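Local coordinates for protein cruciform cutting endonuclease 1, mitochondrial (PDB 1KCF) that resolves four-way DNA (Holliday) junctions in fission yeast mitochondria, acting as a homodimeric, magnesium-dependent endonuclease that cuts at the point of strand exchange, at residues A[43-48]-A[112-117]; A[52-57]-A[106-111]. All blocks are in the same frame, centred on the assembly; numbering follows the deposited sequence.

Interaction 1 (A[43-48]-A[112-117])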
# COMPACT_ATOMS: atom_id res chain seq x y z
N LEU A 43 -1.78 -9.69 17.90
CA LEU A 43 -0.88 -10.15 16.85
C LEU A 43 0.15 -9.08 16.47
O LEU A 43 -0.18 -8.10 15.80
CB LEU A 43 -1.67 -10.57 15.60
CG LEU A 43 -0.81 -11.06 14.43
CD1 LEU A 43 -0.12 -12.37 14.80
CD2 LEU A 43 -1.69 -11.25 13.20
N GLY A 44 1.38 -9.28 16.91
CA GLY A 44 2.44 -8.33 16.59
C GLY A 44 3.12 -8.75 15.30
O GLY A 44 3.55 -9.89 15.17
N ILE A 45 3.23 -7.82 14.36
CA ILE A 45 3.85 -8.12 13.07
C ILE A 45 5.02 -7.21 12.70
O ILE A 45 4.93 -5.98 12.76
CB ILE A 45 2.82 -8.05 11.94
CG1 ILE A 45 1.76 -9.13 12.14
CG2 ILE A 45 3.51 -8.22 10.60
CD1 ILE A 45 0.63 -9.07 11.14
N ASP A 46 6.12 -7.84 12.30
CA ASP A 46 7.32 -7.14 11.87
C ASP A 46 7.35 -7.28 10.36
O ASP A 46 7.72 -8.33 9.84
CB ASP A 46 8.56 -7.79 12.46
CG ASP A 46 9.25 -6.91 13.46
OD1 ASP A 46 9.48 -5.73 13.15
OD2 ASP A 46 9.56 -7.41 14.56
N LEU A 47 6.95 -6.22 9.65
CA LEU A 47 6.90 -6.25 8.20
C LEU A 47 8.23 -6.50 7.49
O LEU A 47 9.21 -5.79 7.71
CB LEU A 47 6.28 -4.96 7.65
CG LEU A 47 4.80 -4.74 7.95
CD1 LEU A 47 4.40 -3.36 7.48
CD2 LEU A 47 3.98 -5.82 7.27
N GLY A 48 8.21 -7.52 6.65
CA GLY A 48 9.37 -7.91 5.87
C GLY A 48 8.88 -8.98 4.92
O GLY A 48 7.81 -9.55 5.15
N HIS A 112 -7.68 -9.85 17.88
CA HIS A 112 -8.53 -8.79 18.40
C HIS A 112 -7.77 -7.50 18.11
O HIS A 112 -8.36 -6.43 17.96
CB HIS A 112 -8.73 -8.93 19.91
CG HIS A 112 -9.60 -10.07 20.31
ND1 HIS A 112 -10.59 -10.58 19.49
CD2 HIS A 112 -9.67 -10.78 21.46
CE1 HIS A 112 -11.22 -11.55 20.12
NE2 HIS A 112 -10.68 -11.69 21.32
N VAL A 113 -6.45 -7.63 18.04
CA VAL A 113 -5.58 -6.49 17.78
C VAL A 113 -4.40 -6.91 16.91
O VAL A 113 -3.86 -8.00 17.07
CB VAL A 113 -5.01 -5.89 19.09
CG1 VAL A 113 -4.10 -4.71 18.77
CG2 VAL A 113 -6.15 -5.45 20.00
N ILE A 114 -4.04 -6.05 15.97
CA ILE A 114 -2.91 -6.31 15.10
C ILE A 114 -1.97 -5.12 15.19
O ILE A 114 -2.37 -3.99 14.91
CB ILE A 114 -3.34 -6.48 13.63
CG1 ILE A 114 -4.23 -7.71 13.49
CG2 ILE A 114 -2.11 -6.62 12.74
CD1 ILE A 114 -4.85 -7.85 12.12
N LEU A 115 -0.74 -5.39 15.60
CA LEU A 115 0.29 -4.37 15.74
C LEU A 115 1.25 -4.48 14.56
O LEU A 115 1.81 -5.55 14.30
CB LEU A 115 1.05 -4.58 17.05
CG LEU A 115 0.19 -4.74 18.30
CD1 LEU A 115 1.10 -4.94 19.49
CD2 LEU A 115 -0.71 -3.52 18.50
N MET A 116 1.43 -3.38 13.85
CA MET A 116 2.30 -3.39 12.69
C MET A 116 3.48 -2.44 12.84
O MET A 116 3.34 -1.28 13.22
CB MET A 116 1.48 -3.02 11.45
CG MET A 116 2.02 -3.58 10.15
SD MET A 116 0.93 -3.17 8.77
CE MET A 116 -0.32 -4.44 8.95
N GLU A 117 4.66 -2.96 12.52
CA GLU A 117 5.88 -2.19 12.59
C GLU A 117 6.76 -2.73 11.48
O GLU A 117 6.67 -3.90 11.13
CB GLU A 117 6.52 -2.40 13.96
CG GLU A 117 7.72 -1.56 14.26
CD GLU A 117 8.05 -1.56 15.74
OE1 GLU A 117 9.24 -1.74 16.08
OE2 GLU A 117 7.13 -1.38 16.57
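Leu-47 and Met-116 make the tightest side-chain contact between two parallel neighbouring strands, 43-47 and 113-117. Leu-47 has its CG anti to the carbonyl carbon (chi1 -68°), which keeps the isobutyl group against Met-116, with Leu-47 CD1 3.6 Å from Met-116 CG. The first two torsions of the methionine run its chain out extended, bringing Met-116 SD to 3.7 Å from Leu-47 CD1; the bend at chi3 turns only the terminal methyl. Further back, Ile-45 and Ile-114 run side by side in the same direction, Ile-45 CD1 lying 4.0 Å from Ile-114 CG2. Leu-43, Ile-45, Ile-114 and Met-116 share one face of the sheet, and helix 128-151 touches Met-116 and Leu-47. The other face carries Leu-115, Asp-46 and Glu-117. Here Glu-117 extends its chain with CG anti to the backbone N (chi1 -173°). Five backbone hydrogen bonds join the strands, from Leu-43 N to Val-113 O at 2.8 Å through to Leu-47 N to Glu-117 O, also 2.8 Å. Asp-46 is assigned, with Asp-230, to the magnesium-binding site, and their carboxylates lie close together. With Asp-46 OD1 5.0 Å from Glu-117 OE1, acidic groups gather at this end of the central strands, consistent with the metal site of an RNase H-like nuclease, while a hydrogen bond to Thr-171 holds Glu-117 OE2.

Interaction 2 (A[52-57]-A[106-111])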
# COMPACT_ATOMS: atom_id res chain seq x y z
N PHE A 52 9.59 -12.04 7.37
CA PHE A 52 8.33 -11.62 7.96
C PHE A 52 8.30 -12.26 9.34
O PHE A 52 8.52 -13.47 9.47
CB PHE A 52 7.15 -12.13 7.12
CG PHE A 52 5.80 -11.75 7.66
CD1 PHE A 52 5.25 -10.50 7.40
CD2 PHE A 52 5.07 -12.65 8.43
CE1 PHE A 52 3.99 -10.16 7.89
CE2 PHE A 52 3.81 -12.32 8.92
CZ PHE A 52 3.27 -11.07 8.65
N SER A 53 8.07 -11.47 10.37
CA SER A 53 8.02 -12.03 11.72
C SER A 53 6.72 -11.64 12.41
O SER A 53 6.19 -10.57 12.18
CB SER A 53 9.22 -11.54 12.54
OG SER A 53 9.22 -12.15 13.81
N TYR A 54 6.22 -12.53 13.26
CA TYR A 54 4.98 -12.27 13.98
C TYR A 54 5.00 -12.96 15.34
O TYR A 54 5.67 -13.97 15.52
CB TYR A 54 3.78 -12.75 13.16
CG TYR A 54 3.68 -14.26 13.05
CD1 TYR A 54 3.10 -15.01 14.08
CD2 TYR A 54 4.17 -14.93 11.94
CE1 TYR A 54 3.02 -16.40 14.00
CE2 TYR A 54 4.10 -16.32 11.85
CZ TYR A 54 3.52 -17.05 12.88
OH TYR A 54 3.44 -18.43 12.81
N CYS A 55 4.27 -12.38 16.29
CA CYS A 55 4.16 -12.94 17.63
C CYS A 55 2.70 -12.75 18.03
O CYS A 55 2.20 -11.63 18.07
CB CYS A 55 5.08 -12.20 18.60
SG CYS A 55 5.22 -12.96 20.27
N PHE A 56 2.01 -13.86 18.31
CA PHE A 56 0.61 -13.81 18.70
C PHE A 56 0.57 -14.13 20.19
O PHE A 56 0.97 -15.21 20.60
CB PHE A 56 -0.18 -14.84 17.88
CG PHE A 56 -1.67 -14.79 18.09
CD1 PHE A 56 -2.36 -13.59 18.00
CD2 PHE A 56 -2.39 -15.95 18.34
CE1 PHE A 56 -3.75 -13.54 18.17
CE2 PHE A 56 -3.77 -15.92 18.51
CZ PHE A 56 -4.45 -14.71 18.42
N ALA A 57 0.09 -13.18 20.98
CA ALA A 57 0.05 -13.36 22.43
C ALA A 57 -1.17 -12.75 23.12
O ALA A 57 -1.95 -12.03 22.51
CB ALA A 57 1.31 -12.79 23.03
N HIS A 106 -5.71 -13.84 9.42
CA HIS A 106 -7.04 -13.73 10.03
C HIS A 106 -7.65 -15.09 10.33
O HIS A 106 -8.26 -15.28 11.39
CB HIS A 106 -7.99 -12.94 9.13
CG HIS A 106 -7.83 -11.45 9.25
ND1 HIS A 106 -8.22 -10.75 10.37
CD2 HIS A 106 -7.31 -10.54 8.39
CE1 HIS A 106 -7.93 -9.47 10.21
NE2 HIS A 106 -7.38 -9.32 9.02
N GLU A 107 -7.48 -16.02 9.41
CA GLU A 107 -8.03 -17.36 9.55
C GLU A 107 -7.27 -18.20 10.56
O GLU A 107 -7.85 -19.05 11.24
CB GLU A 107 -8.04 -18.06 8.20
N LYS A 108 -5.97 -17.96 10.65
CA LYS A 108 -5.13 -18.73 11.56
C LYS A 108 -5.07 -18.19 12.99
O LYS A 108 -4.93 -18.97 13.94
CB LYS A 108 -3.71 -18.80 10.98
CG LYS A 108 -2.74 -19.63 11.80
CD LYS A 108 -1.43 -19.86 11.06
CE LYS A 108 -0.48 -20.70 11.89
NZ LYS A 108 0.77 -21.04 11.14
N PHE A 109 -5.20 -16.88 13.15
CA PHE A 109 -5.12 -16.28 14.47
C PHE A 109 -6.38 -15.56 14.93
O PHE A 109 -6.63 -15.46 16.13
CB PHE A 109 -3.93 -15.32 14.51
CG PHE A 109 -2.63 -15.96 14.11
CD1 PHE A 109 -1.80 -15.34 13.19
CD2 PHE A 109 -2.26 -17.19 14.65
CE1 PHE A 109 -0.61 -15.94 12.79
CE2 PHE A 109 -1.07 -17.80 14.26
CZ PHE A 109 -0.24 -17.18 13.33
N ASN A 110 -7.17 -15.07 13.98
CA ASN A 110 -8.40 -14.35 14.32
C ASN A 110 -8.09 -13.41 15.49
O ASN A 110 -8.62 -13.57 16.58
CB ASN A 110 -9.48 -15.35 14.75
CG ASN A 110 -10.87 -14.85 14.47
OD1 ASN A 110 -11.26 -14.66 13.32
ND2 ASN A 110 -11.63 -14.61 15.53
N PRO A 111 -7.23 -12.40 15.25
CA PRO A 111 -6.83 -11.42 16.27
C PRO A 111 -7.85 -10.37 16.67
O PRO A 111 -8.77 -10.03 15.91
CB PRO A 111 -5.59 -10.76 15.65
CG PRO A 111 -5.14 -11.74 14.58
CD PRO A 111 -6.44 -12.21 14.02
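Phe-109, the last residue of helix 91-109, sets its side chain between Tyr-54 and Phe-56 of the neighbouring strand, and the three rings form an aromatic cluster. Its CB sits squarely over the centre of the Phe-56 ring, 3.9 Å from the centroid and almost on the ring normal, a clear CH-pi contact. Beyond CB the two phenylalanines slide past each other in opposite directions: their planes are inclined at 31°, and Phe-109 CD2 comes to 3.9 Å from Phe-56 CD2. Tyr-54 meets the far end of the Phe-109 ring. The two side chains run at about a right angle and their planes at 44°, with Phe-109 CZ 3.4 Å from Tyr-54 CE1. With Tyr-54 CG between its backbone N and carbonyl carbon (chi1 70°), the phenol ring offers a face to Phe-109 CE1. Within the helix segment Lys-108 CG lies over one face of the Phe-109 ring, offset from its centre, and Lys-108 NZ comes no nearer than 4.1 Å to Tyr-54 OH. Pro-111 CB touches Phe-56 CE1 at 4.2 Å. Phe-109 O approaches Phe-56 CZ to 3.2 Å, yet this carbonyl has a polar partner in Arg-41, which also binds Asn-110 O. No hydrogen bond crosses between the segments. Helix end and sheet are therefore held by dispersion and ring contacts, and the arginine satisfies the carbonyls where the helix gives way to the turn.

Both contacts are buried, but they join different elements of the same RNase H-like domain. Interaction 1 knits two strands within the central sheet, whereas interaction 2 seats the end of a helix on that sheet. Strands 42-47 and 52-59 are antiparallel neighbours, so backbone bonds such as Gly-44 N to Cys-55 O (2.7 Å) connect the two sites directly; helix 91-109 leads straight into strand 113-118 through the turn. The chemistry follows place: strand pairing is mainly polar backbone bonding flanked by aliphatic packing and acidic groups at the magnesium site, while the helix contact relies on aromatic rings, with Lys-108 at its exposed margin.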